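Local coordinates for protein carbohydrate binding module (Uncultured bacterium, PDB 2W3J) that probably binds uronic acid sugars as a family 35 carbohydrate-binding module, a beta-sandwich that carries bound calcium, at residues T52-I57 with R125-G130; L45-A50 with G104-K109; Q77-D82 with V95-P100. One frame throughout, in Å; residues are numbered along the deposited sequence. Where two conformers were deposited one is given.

From the N terminus, the chain first reaches 45-50 and, one residue on, 52-57, so contacts 2 and 1 begin almost together but on different sheets. Next come 77-82 and 95-100, which close contact 3 within a short excursion that lies inside the larger loops of both other contacts. The chain then returns to 45-50 through 104-109, closing contact 2, and to 52-57 through 125-130, closing contact 1, so these two loops cross. Contact 1 pairs strands of one sheet, contact 2 pairs strands of the other, and contact 3 joins edge strands of the two. Val126 against Leu45 and Ile99 against Ile108 connect them through the sandwich interior.

Contact 1: residues T52-I57 with R125-G130; sequences TYTAQI and RVTGNG
Gln56 and Arg125 hold each other by two backbone bonds, Gln56 N to Arg125 O at 2.7 Å and Arg125 N to Gln56 O at 2.8 Å, forming the hydrogen-bonded pair of an antiparallel sheet in this beta-sandwich. One residue along, Ala55 and Val126 make the non-hydrogen-bonded pair, with Ala55 CA only 3.1 Å from Arg125 O in a CA-H...O contact. Thr54 O then takes two donors. Thr127 N approaches Thr54 O almost head-on at 2.9 Å (171° at the hydrogen), while Thr127 OG1, in the modelled conformer, comes in at a tilt to the carbonyl plane. A chi1 of 57° lets that hydroxyl fold back beside its own N-H and share the same acceptor. A water joins Thr54 N to Thr127 O where the strands begin to part. Tyr53 fills the widening gap: Val126 CG1 packs on its CB, and its hydroxyl bonds to Ser49 O as well as to a water that donates to Asn129 O. Gly128 passes the same ring, and a side chain there would run into it. Thr127 O lies near the plane of the Tyr53 ring, at its edge, 3.3 Å from Tyr53 CD1.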
ATOM      1  N   THR A  52      14.708   0.078  10.553  1.00 27.87           N
ATOM      2  CA  THR A  52      14.141   0.459   9.261  1.00 27.25           C
ATOM      3  C   THR A  52      14.021  -0.770   8.385  1.00 26.59           C
ATOM      4  O   THR A  52      14.963  -1.586   8.310  1.00 25.84           O
ATOM      5  CB  THR A  52      14.995   1.529   8.572  1.00 27.67           C
ATOM      6  OG1 THR A  52      14.951   2.716   9.366  1.00 29.56           O
ATOM      7  CG2 THR A  52      14.478   1.845   7.172  1.00 27.65           C
ATOM      8  N   TYR A  53      12.861  -0.900   7.722  1.00 24.97           N
ATOM      9  CA  TYR A  53      12.597  -1.999   6.792  1.00 23.92           C
ATOM     10  C   TYR A  53      12.248  -1.445   5.426  1.00 23.82           C
ATOM     11  O   TYR A  53      11.732  -0.326   5.329  1.00 23.44           O
ATOM     12  CB  TYR A  53      11.418  -2.828   7.303  1.00 24.27           C
ATOM     13  CG  TYR A  53      11.677  -3.523   8.632  1.00 25.02           C
ATOM     14  CD1 TYR A  53      12.120  -4.847   8.672  1.00 27.23           C
ATOM     15  CD2 TYR A  53      11.481  -2.856   9.847  1.00 25.46           C
ATOM     16  CE1 TYR A  53      12.345  -5.491   9.897  1.00 26.70           C
ATOM     17  CE2 TYR A  53      11.705  -3.497  11.077  1.00 25.93           C
ATOM     18  CZ  TYR A  53      12.137  -4.810  11.081  1.00 27.29           C
ATOM     19  OH  TYR A  53      12.363  -5.447  12.286  1.00 29.65           O
ATOM     20  N   THR A  54      12.537  -2.199   4.366  1.00 22.97           N
ATOM     21  CA  THR A  54      12.111  -1.804   3.016  1.00 23.16           C
ATOM     22  C   THR A  54      10.746  -2.423   2.714  1.00 22.12           C
ATOM     23  O   THR A  54      10.582  -3.643   2.844  1.00 22.35           O
ATOM     24  CB  THR A  54      13.084  -2.299   1.953  1.00 23.69           C
ATOM     25  OG1 THR A  54      14.391  -1.813   2.277  1.00 28.68           O
ATOM     26  CG2 THR A  54      12.676  -1.774   0.598  1.00 23.63           C
ATOM     27  N   ALA A  55       9.779  -1.577   2.333  1.00 19.88           N
ATOM     28  CA  ALA A  55       8.460  -2.038   1.868  1.00 19.32           C
ATOM     29  C   ALA A  55       8.424  -1.841   0.360  1.00 18.58           C
ATOM     30  O   ALA A  55       9.059  -0.936  -0.190  1.00 18.55           O
ATOM     31  CB  ALA A  55       7.338  -1.246   2.517  1.00 18.03           C
ATOM     32  N   GLN A  56       7.733  -2.731  -0.331  1.00 17.52           N
ATOM     33  CA  GLN A  56       7.522  -2.529  -1.744  1.00 16.47           C
ATOM     34  C   GLN A  56       6.027  -2.563  -2.048  1.00 16.00           C
ATOM     35  O   GLN A  56       5.340  -3.516  -1.703  1.00 16.04           O
ATOM     36  CB  GLN A  56       8.221  -3.631  -2.544  1.00 17.76           C
ATOM     37  CG  GLN A  56       8.015  -3.454  -4.060  1.00 19.18           C
ATOM     38  CD  GLN A  56       8.858  -4.401  -4.855  1.00 22.41           C
ATOM     39  OE1 GLN A  56      10.034  -4.119  -5.159  1.00 27.56           O
ATOM     40  NE2 GLN A  56       8.285  -5.533  -5.196  1.00 19.94           N
ATOM     41  N   ILE A  57       5.538  -1.523  -2.713  1.00 14.19           N
ATOM     42  CA  ILE A  57       4.114  -1.442  -3.061  1.00 13.97           C
ATOM     43  C   ILE A  57       3.964  -1.746  -4.518  1.00 13.93           C
ATOM     44  O   ILE A  57       4.657  -1.162  -5.353  1.00 14.21           O
ATOM     45  CB  ILE A  57       3.572  -0.016  -2.767  1.00 13.87           C
ATOM     46  CG1 ILE A  57       3.740   0.277  -1.269  1.00 15.45           C
ATOM     47  CG2 ILE A  57       2.059   0.075  -3.158  1.00 14.46           C
ATOM     48  CD1 ILE A  57       3.481   1.784  -0.868  1.00 17.31           C
ATOM     49  N   ARG A 125       4.561  -5.358   0.277  1.00 16.54           N
ATOM     50  CA  ARG A 125       5.485  -6.403   0.733  0.50 17.83           C
ATOM     51  C   ARG A 125       6.492  -5.745   1.665  1.00 18.41           C
ATOM     52  O   ARG A 125       7.166  -4.798   1.268  1.00 19.37           O
ATOM     53  CB  ARG A 125       6.225  -6.986  -0.473  0.50 17.98           C
ATOM     54  CG  ARG A 125       7.151  -8.188  -0.159  0.50 19.79           C
ATOM     55  CD  ARG A 125       7.998  -8.529  -1.363  0.50 21.59           C
ATOM     56  NE  ARG A 125       7.210  -8.863  -2.545  0.50 21.35           N
ATOM     57  CZ  ARG A 125       6.779 -10.088  -2.823  0.50 22.47           C
ATOM     58  NH1 ARG A 125       7.042 -11.089  -1.991  0.50 22.69           N
ATOM     59  NH2 ARG A 125       6.074 -10.313  -3.924  0.50 22.20           N
ATOM     60  N   VAL A 126       6.588  -6.234   2.902  1.00 18.62           N
ATOM     61  CA  VAL A 126       7.593  -5.696   3.817  1.00 19.56           C
ATOM     62  C   VAL A 126       8.712  -6.744   3.971  1.00 21.65           C
ATOM     63  O   VAL A 126       8.450  -7.874   4.409  1.00 21.52           O
ATOM     64  CB  VAL A 126       6.955  -5.357   5.174  1.00 20.49           C
ATOM     65  CG1 VAL A 126       8.019  -4.808   6.190  1.00 18.97           C
ATOM     66  CG2 VAL A 126       5.790  -4.347   4.956  1.00 19.60           C
ATOM     67  N   THR A 127       9.925  -6.371   3.596  1.00 22.94           N
ATOM     68  CA  THR A 127      11.040  -7.319   3.666  0.50 25.12           C
ATOM     69  C   THR A 127      11.778  -7.255   4.994  1.00 25.96           C
ATOM     70  O   THR A 127      11.783  -6.231   5.677  1.00 27.03           O
ATOM     71  CB  THR A 127      12.032  -7.148   2.508  0.50 24.97           C
ATOM     72  OG1 THR A 127      12.535  -5.808   2.488  0.50 25.70           O
ATOM     73  CG2 THR A 127      11.356  -7.465   1.201  0.50 26.27           C
ATOM     74  N   GLY A 128      12.387  -8.378   5.370  1.00 27.82           N
ATOM     75  CA  GLY A 128      13.083  -8.483   6.650  1.00 28.95           C
ATOM     76  C   GLY A 128      12.535  -9.626   7.483  1.00 30.07           C
ATOM     77  O   GLY A 128      11.388 -10.050   7.313  1.00 29.70           O
ATOM     78  N   ASN A 129      13.354 -10.134   8.402  1.00 30.21           N
ATOM     79  CA  ASN A 129      12.940 -11.231   9.239  1.00 30.34           C
ATOM     80  C   ASN A 129      11.980 -10.729  10.283  1.00 28.90           C
ATOM     81  O   ASN A 129      12.016  -9.561  10.656  1.00 29.17           O
ATOM     82  CB  ASN A 129      14.152 -11.868   9.948  1.00 31.62           C
ATOM     83  CG  ASN A 129      15.257 -12.257   8.979  1.00 36.11           C
ATOM     84  OD1 ASN A 129      15.003 -12.880   7.935  1.00 40.84           O
ATOM     85  ND2 ASN A 129      16.497 -11.906   9.320  1.00 39.49           N
ATOM     86  N   GLY A 130      11.137 -11.619  10.775  1.00 27.30           N
ATOM     87  CA  GLY A 130      10.306 -11.311  11.918  1.00 25.99           C
ATOM     88  C   GLY A 130       9.132 -10.380  11.636  1.00 24.82           C
ATOM     89  O   GLY A 130       8.624  -9.727  12.542  1.00 25.86           O
TER
HETATM   90  O   HOH W   1      11.085  -7.954  12.561  1.00 53.27           O
HETATM   91  O   HOH W   2      13.960  -4.615   5.053  1.00 27.35           O

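Contact 2: residues L45-A50 with G104-K109; sequences LSAASA and GTNSIK
Leu45, in the modelled conformer, lies slantwise across Asn106 on the buried face of the sheet, its CD1 running beside the amide 3.8 Å from Asn106 ND2 and close to Asn106 CB. With chi1 at 72°, CG of Leu45 sits between its backbone N and carbonyl carbon, and the two methyls divide: CD1 goes to Asn106, while CD2 meets Ile108 CD1 at 3.8 Å, again at a slant. Ala47 adds its CB on the same face, 4.0 Å from Asn106 ND2. The polar end of Asn106 is therefore bordered by aliphatic carbon, but its OD1 accepts a bond from Lys102 N that would limit rotation of the amide. Leu101 packs on both Leu45 and Asn106. On the other face, the hydroxyls of Ser46 and Thr105, OG and OG1, stand 4.1 Å apart in the conformer given for Ser46 and are joined by a water. Between these faces, the backbones exchange paired bonds between Leu45 and Asn106 and between Ala47 and Gly104, the former including Asn106 N to Leu45 O at 2.7 Å. Gly104 has backbone angles that call for glycine. This is the antiparallel pairing of strands 40-47 and 104-112 within one sheet of the module's beta-sandwich fold.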
ATOM      1  N   LEU A  45       0.749  -4.603  11.010  1.00 18.56           N
ATOM      2  CA  LEU A  45       1.779  -5.635  11.028  0.50 19.62           C
ATOM      3  C   LEU A  45       2.495  -5.676  12.360  1.00 20.78           C
ATOM      4  O   LEU A  45       2.455  -4.714  13.125  1.00 20.86           O
ATOM      5  CB  LEU A  45       2.813  -5.406   9.917  0.50 19.50           C
ATOM      6  CG  LEU A  45       3.860  -4.287   9.937  0.50 19.84           C
ATOM      7  CD1 LEU A  45       4.947  -4.471  11.003  0.50 18.16           C
ATOM      8  CD2 LEU A  45       4.505  -4.184   8.568  0.50 19.03           C
ATOM      9  N   SER A  46       3.178  -6.784  12.609  1.00 21.42           N
ATOM     10  CA  SER A  46       4.042  -6.893  13.784  0.50 22.22           C
ATOM     11  C   SER A  46       5.468  -7.049  13.325  1.00 22.05           C
ATOM     12  O   SER A  46       5.734  -7.753  12.344  1.00 21.66           O
ATOM     13  CB  SER A  46       3.661  -8.112  14.626  0.50 22.33           C
ATOM     14  OG  SER A  46       2.340  -7.998  15.101  0.50 24.07           O
ATOM     15  N   ALA A  47       6.393  -6.393  14.030  1.00 22.91           N
ATOM     16  CA  ALA A  47       7.819  -6.513  13.784  1.00 23.55           C
ATOM     17  C   ALA A  47       8.486  -7.056  15.068  1.00 25.68           C
ATOM     18  O   ALA A  47       8.146  -6.636  16.166  1.00 25.33           O
ATOM     19  CB  ALA A  47       8.424  -5.179  13.417  1.00 24.18           C
ATOM     20  N   ALA A  48       9.428  -7.980  14.912  1.00 27.34           N
ATOM     21  CA  ALA A  48      10.161  -8.514  16.082  1.00 29.13           C
ATOM     22  C   ALA A  48      11.116  -7.476  16.699  1.00 30.31           C
ATOM     23  O   ALA A  48      11.329  -7.456  17.913  1.00 32.29           O
ATOM     24  CB  ALA A  48      10.907  -9.788  15.706  1.00 28.84           C
ATOM     25  N   SER A  49      11.701  -6.606  15.893  1.00 31.32           N
ATOM     26  CA  SER A  49      12.550  -5.587  16.477  1.00 32.45           C
ATOM     27  C   SER A  49      12.409  -4.265  15.761  1.00 32.22           C
ATOM     28  O   SER A  49      11.944  -4.212  14.611  1.00 32.07           O
ATOM     29  CB  SER A  49      14.012  -6.030  16.489  1.00 33.45           C
ATOM     30  OG  SER A  49      14.493  -6.158  15.172  1.00 35.97           O
ATOM     31  N   ALA A  50      12.802  -3.202  16.455  1.00 31.89           N
ATOM     32  CA  ALA A  50      12.726  -1.859  15.916  1.00 31.50           C
ATOM     33  C   ALA A  50      13.917  -1.559  15.023  1.00 31.34           C
ATOM     34  O   ALA A  50      15.070  -1.604  15.461  1.00 32.10           O
ATOM     35  CB  ALA A  50      12.626  -0.841  17.036  1.00 31.80           C
ATOM     36  N   GLY A 104       6.667  -4.908  17.955  1.00 24.76           N
ATOM     37  CA  GLY A 104       5.259  -5.096  18.298  1.00 24.60           C
ATOM     38  C   GLY A 104       4.410  -4.612  17.124  1.00 24.07           C
ATOM     39  O   GLY A 104       4.862  -4.646  15.990  1.00 23.18           O
ATOM     40  N   THR A 105       3.196  -4.167  17.407  1.00 24.85           N
ATOM     41  CA  THR A 105       2.237  -3.798  16.342  1.00 24.53           C
ATOM     42  C   THR A 105       2.537  -2.432  15.744  1.00 24.31           C
ATOM     43  O   THR A 105       2.855  -1.474  16.466  1.00 24.36           O
ATOM     44  CB  THR A 105       0.814  -3.835  16.895  1.00 24.89           C
ATOM     45  OG1 THR A 105       0.542  -5.160  17.377  1.00 26.93           O
ATOM     46  CG2 THR A 105      -0.249  -3.443  15.809  1.00 24.95           C
ATOM     47  N   ASN A 106       2.421  -2.336  14.417  1.00 22.29           N
ATOM     48  CA  ASN A 106       2.680  -1.104  13.695  1.00 20.17           C
ATOM     49  C   ASN A 106       1.514  -0.882  12.738  1.00 20.34           C
ATOM     50  O   ASN A 106       0.915  -1.841  12.277  1.00 19.19           O
ATOM     51  CB  ASN A 106       3.927  -1.217  12.835  1.00 20.48           C
ATOM     52  CG  ASN A 106       5.209  -1.268  13.656  1.00 22.47           C
ATOM     53  OD1 ASN A 106       5.873  -0.256  13.855  1.00 21.59           O
ATOM     54  ND2 ASN A 106       5.555  -2.466  14.127  1.00 23.10           N
ATOM     55  N   SER A 107       1.202   0.374  12.436  1.00 19.57           N
ATOM     56  CA  SER A 107       0.198   0.645  11.397  1.00 19.43           C
ATOM     57  C   SER A 107       0.910   1.267  10.201  1.00 18.51           C
ATOM     58  O   SER A 107       1.892   2.007  10.349  1.00 18.63           O
ATOM     59  CB  SER A 107      -0.899   1.580  11.923  1.00 20.60           C
ATOM     60  OG  SER A 107      -0.323   2.819  12.295  1.00 23.45           O
ATOM     61  N   ILE A 108       0.422   0.967   8.985  1.00 17.64           N
ATOM     62  CA  ILE A 108       0.931   1.580   7.798  1.00 17.59           C
ATOM     63  C   ILE A 108      -0.313   2.063   7.052  1.00 17.12           C
ATOM     64  O   ILE A 108      -1.286   1.330   6.959  1.00 16.62           O
ATOM     65  CB  ILE A 108       1.656   0.572   6.884  1.00 18.15           C
ATOM     66  CG1 ILE A 108       2.886  -0.031   7.602  1.00 19.35           C
ATOM     67  CG2 ILE A 108       2.059   1.258   5.597  1.00 17.05           C
ATOM     68  CD1 ILE A 108       3.691  -0.972   6.669  1.00 22.70           C
ATOM     69  N   LYS A 109      -0.281   3.317   6.599  1.00 17.44           N
ATOM     70  CA  LYS A 109      -1.400   3.871   5.850  1.00 17.64           C
ATOM     71  C   LYS A 109      -0.850   4.537   4.586  1.00 17.62           C
ATOM     72  O   LYS A 109       0.237   5.134   4.571  1.00 18.24           O
ATOM     73  CB  LYS A 109      -2.213   4.847   6.739  1.00 17.32           C
ATOM     74  CG  LYS A 109      -3.479   5.435   6.107  1.00 20.37           C
ATOM     75  CD  LYS A 109      -4.242   6.313   7.172  1.00 23.24           C
ATOM     76  CE  LYS A 109      -5.681   6.728   6.716  1.00 24.86           C
ATOM     77  NZ  LYS A 109      -6.456   7.479   7.811  1.00 26.27           N
TER
HETATM   78  O   HOH W   3       2.417  -7.274  17.735  1.00 35.85           O

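Contact 3: residues Q77-D82 with V95-P100; sequences QIKTLD and VNVDIP
Lys79 and Asn96 meet through a single water, which accepts from Lys79 NZ at 2.7 Å in the modelled conformer and donates to Asn96 O at 2.7 Å. With CG anti to the backbone N (chi1 -172°) and the rest of the lysine chain extended, NZ is carried out to that water. The two strands run antiparallel with axes 7.8 Å apart and share no direct hydrogen bond; side chains fill the space between them. Leu81 is buried: it crosses Val95 at a slant, its CD1 3.8 Å from Val95 CG1. The same Leu81 CD1 lies 4.1 Å from Val97 CB. At the other end, Ile78 and Pro100 meet tip to tip, CD1 against CG at 3.8 Å, while Ile78 CG2 lies 3.7 Å from Asp98 O. Replacing Ile78 with an alanine would probably leave the Pro100 ring without its partner and open a gap beside it. Ile78 and Lys79 both face Val71, a classic beta bulge, and both point their CB toward strand 93-101. Strand 76-81, paired with 69-73 in the other sheet, packs through its side chains on 93-101, an outermost strand of the four-stranded sheet, bridging the two sheets of the sandwich at their edges, with Ile57 and Val71 also on Leu81.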
ATOM      1  N   GLN A  77       3.853  10.841   9.024  1.00 24.76           N
ATOM      2  CA  GLN A  77       4.157  10.890   7.583  1.00 24.07           C
ATOM      3  C   GLN A  77       5.609  10.599   7.291  1.00 24.76           C
ATOM      4  O   GLN A  77       6.520  11.280   7.786  1.00 25.68           O
ATOM      5  CB  GLN A  77       3.809  12.249   6.971  1.00 24.03           C
ATOM      6  CG  GLN A  77       2.375  12.618   7.142  1.00 21.69           C
ATOM      7  CD  GLN A  77       2.115  13.998   6.534  1.00 24.85           C
ATOM      8  OE1 GLN A  77       2.625  14.322   5.447  1.00 26.82           O
ATOM      9  NE2 GLN A  77       1.343  14.801   7.225  1.00 19.82           N
ATOM     10  N   ILE A  78       5.848   9.580   6.482  1.00 23.88           N
ATOM     11  CA  ILE A  78       7.209   9.155   6.225  1.00 23.73           C
ATOM     12  C   ILE A  78       7.743   9.692   4.918  1.00 24.54           C
ATOM     13  O   ILE A  78       8.850  10.234   4.857  1.00 24.47           O
ATOM     14  CB  ILE A  78       7.338   7.595   6.243  1.00 23.91           C
ATOM     15  CG1 ILE A  78       6.879   7.021   7.588  1.00 24.65           C
ATOM     16  CG2 ILE A  78       8.754   7.155   5.890  1.00 23.76           C
ATOM     17  CD1 ILE A  78       7.563   7.664   8.799  1.00 25.07           C
ATOM     18  N   LYS A  79       6.984   9.542   3.840  1.00 24.10           N
ATOM     19  CA  LYS A  79       7.458   9.957   2.531  0.50 24.81           C
ATOM     20  C   LYS A  79       6.298  10.021   1.545  1.00 24.83           C
ATOM     21  O   LYS A  79       5.331   9.270   1.672  1.00 24.44           O
ATOM     22  CB  LYS A  79       8.500   8.977   1.993  0.50 25.57           C
ATOM     23  CG  LYS A  79       9.147   9.484   0.721  0.50 27.39           C
ATOM     24  CD  LYS A  79      10.234   8.589   0.227  0.50 29.12           C
ATOM     25  CE  LYS A  79      10.734   9.086  -1.110  0.50 30.62           C
ATOM     26  NZ  LYS A  79      11.851   8.247  -1.621  0.50 30.25           N
ATOM     27  N   THR A  80       6.410  10.907   0.563  1.00 24.13           N
ATOM     28  CA  THR A  80       5.404  10.987  -0.498  1.00 23.62           C
ATOM     29  C   THR A  80       5.984  10.321  -1.700  1.00 22.96           C
ATOM     30  O   THR A  80       7.116  10.607  -2.067  1.00 23.45           O
ATOM     31  CB  THR A  80       5.033  12.437  -0.841  1.00 23.96           C
ATOM     32  OG1 THR A  80       4.436  13.016   0.314  1.00 26.79           O
ATOM     33  CG2 THR A  80       4.002  12.453  -1.992  1.00 24.26           C
ATOM     34  N   LEU A  81       5.227   9.382  -2.282  1.00 20.92           N
ATOM     35  CA  LEU A  81       5.652   8.629  -3.440  1.00 20.48           C
ATOM     36  C   LEU A  81       4.833   9.106  -4.634  1.00 19.36           C
ATOM     37  O   LEU A  81       3.697   9.524  -4.472  1.00 18.78           O
ATOM     38  CB  LEU A  81       5.405   7.121  -3.234  1.00 20.26           C
ATOM     39  CG  LEU A  81       6.122   6.464  -2.043  1.00 21.61           C
ATOM     40  CD1 LEU A  81       5.829   4.951  -1.972  1.00 20.80           C
ATOM     41  CD2 LEU A  81       7.590   6.723  -2.172  1.00 23.07           C
ATOM     42  N   ASP A  82       5.418   9.035  -5.814  1.00 18.69           N
ATOM     43  CA  ASP A  82       4.819   9.608  -7.024  1.00 20.14           C
ATOM     44  C   ASP A  82       3.710   8.714  -7.634  1.00 18.99           C
ATOM     45  O   ASP A  82       2.681   9.222  -8.075  1.00 18.76           O
ATOM     46  CB  ASP A  82       5.915   9.798  -8.066  1.00 21.00           C
ATOM     47  CG  ASP A  82       5.503  10.731  -9.194  1.00 26.15           C
ATOM     48  OD1 ASP A  82       4.972  11.837  -8.900  1.00 29.68           O
ATOM     49  OD2 ASP A  82       5.712  10.344 -10.389  1.00 30.77           O
ATOM     50  N   VAL A  95       7.122   0.233  -6.304  1.00 17.21           N
ATOM     51  CA  VAL A  95       7.912   1.320  -5.744  1.00 17.88           C
ATOM     52  C   VAL A  95       8.378   0.867  -4.376  1.00 17.85           C
ATOM     53  O   VAL A  95       7.614   0.266  -3.627  1.00 16.99           O
ATOM     54  CB  VAL A  95       7.126   2.647  -5.663  1.00 17.92           C
ATOM     55  CG1 VAL A  95       5.814   2.518  -4.873  1.00 18.47           C
ATOM     56  CG2 VAL A  95       8.019   3.785  -5.069  1.00 20.07           C
ATOM     57  N   ASN A  96       9.637   1.143  -4.060  1.00 18.81           N
ATOM     58  CA  ASN A  96      10.185   0.777  -2.750  1.00 19.72           C
ATOM     59  C   ASN A  96      10.179   1.984  -1.825  1.00 19.88           C
ATOM     60  O   ASN A  96      10.337   3.121  -2.273  1.00 20.18           O
ATOM     61  CB  ASN A  96      11.624   0.260  -2.890  1.00 20.86           C
ATOM     62  CG  ASN A  96      11.696  -1.112  -3.509  1.00 26.23           C
ATOM     63  OD1 ASN A  96      10.735  -1.889  -3.463  1.00 27.93           O
ATOM     64  ND2 ASN A  96      12.838  -1.430  -4.092  1.00 30.27           N
ATOM     65  N   VAL A  97       9.965   1.751  -0.538  1.00 19.91           N
ATOM     66  CA  VAL A  97      10.034   2.837   0.428  1.00 20.75           C
ATOM     67  C   VAL A  97      10.556   2.259   1.742  1.00 21.35           C
ATOM     68  O   VAL A  97      10.128   1.179   2.180  1.00 20.85           O
ATOM     69  CB  VAL A  97       8.666   3.533   0.598  1.00 20.50           C
ATOM     70  CG1 VAL A  97       7.606   2.556   1.098  1.00 21.18           C
ATOM     71  CG2 VAL A  97       8.748   4.738   1.527  1.00 21.58           C
ATOM     72  N   ASP A  98      11.503   2.964   2.360  1.00 22.52           N
ATOM     73  CA  ASP A  98      11.998   2.555   3.669  1.00 24.23           C
ATOM     74  C   ASP A  98      11.109   3.085   4.779  1.00 23.81           C
ATOM     75  O   ASP A  98      10.744   4.278   4.805  1.00 24.75           O
ATOM     76  CB  ASP A  98      13.443   3.002   3.859  1.00 25.11           C
ATOM     77  CG  ASP A  98      14.415   2.207   2.977  1.00 30.80           C
ATOM     78  OD1 ASP A  98      14.030   1.127   2.473  1.00 33.43           O
ATOM     79  OD2 ASP A  98      15.562   2.672   2.772  1.00 37.08           O
ATOM     80  N   ILE A  99      10.748   2.214   5.703  1.00 22.92           N
ATOM     81  CA  ILE A  99       9.865   2.614   6.776  1.00 22.69           C
ATOM     82  C   ILE A  99      10.402   2.199   8.161  1.00 23.17           C
ATOM     83  O   ILE A  99      10.878   1.064   8.340  1.00 23.84           O
ATOM     84  CB  ILE A  99       8.440   2.055   6.565  1.00 22.30           C
ATOM     85  CG1 ILE A  99       8.450   0.523   6.488  1.00 22.79           C
ATOM     86  CG2 ILE A  99       7.832   2.601   5.270  1.00 22.54           C
ATOM     87  CD1 ILE A  99       7.024  -0.102   6.528  1.00 21.65           C
ATOM     88  N   PRO A 100      10.325   3.116   9.136  1.00 23.42           N
ATOM     89  CA  PRO A 100      10.725   2.794  10.501  1.00 23.44           C
ATOM     90  C   PRO A 100       9.622   2.038  11.206  1.00 23.56           C
ATOM     91  O   PRO A 100       8.499   2.520  11.313  1.00 24.35           O
ATOM     92  CB  PRO A 100      10.936   4.179  11.145  1.00 23.88           C
ATOM     93  CG  PRO A 100       9.942   5.093  10.395  1.00 24.33           C
ATOM     94  CD  PRO A 100       9.943   4.541   8.970  1.00 23.47           C
TER
HETATM   95  O   HOH W   4      11.020   5.668  -1.666  1.00 33.74           O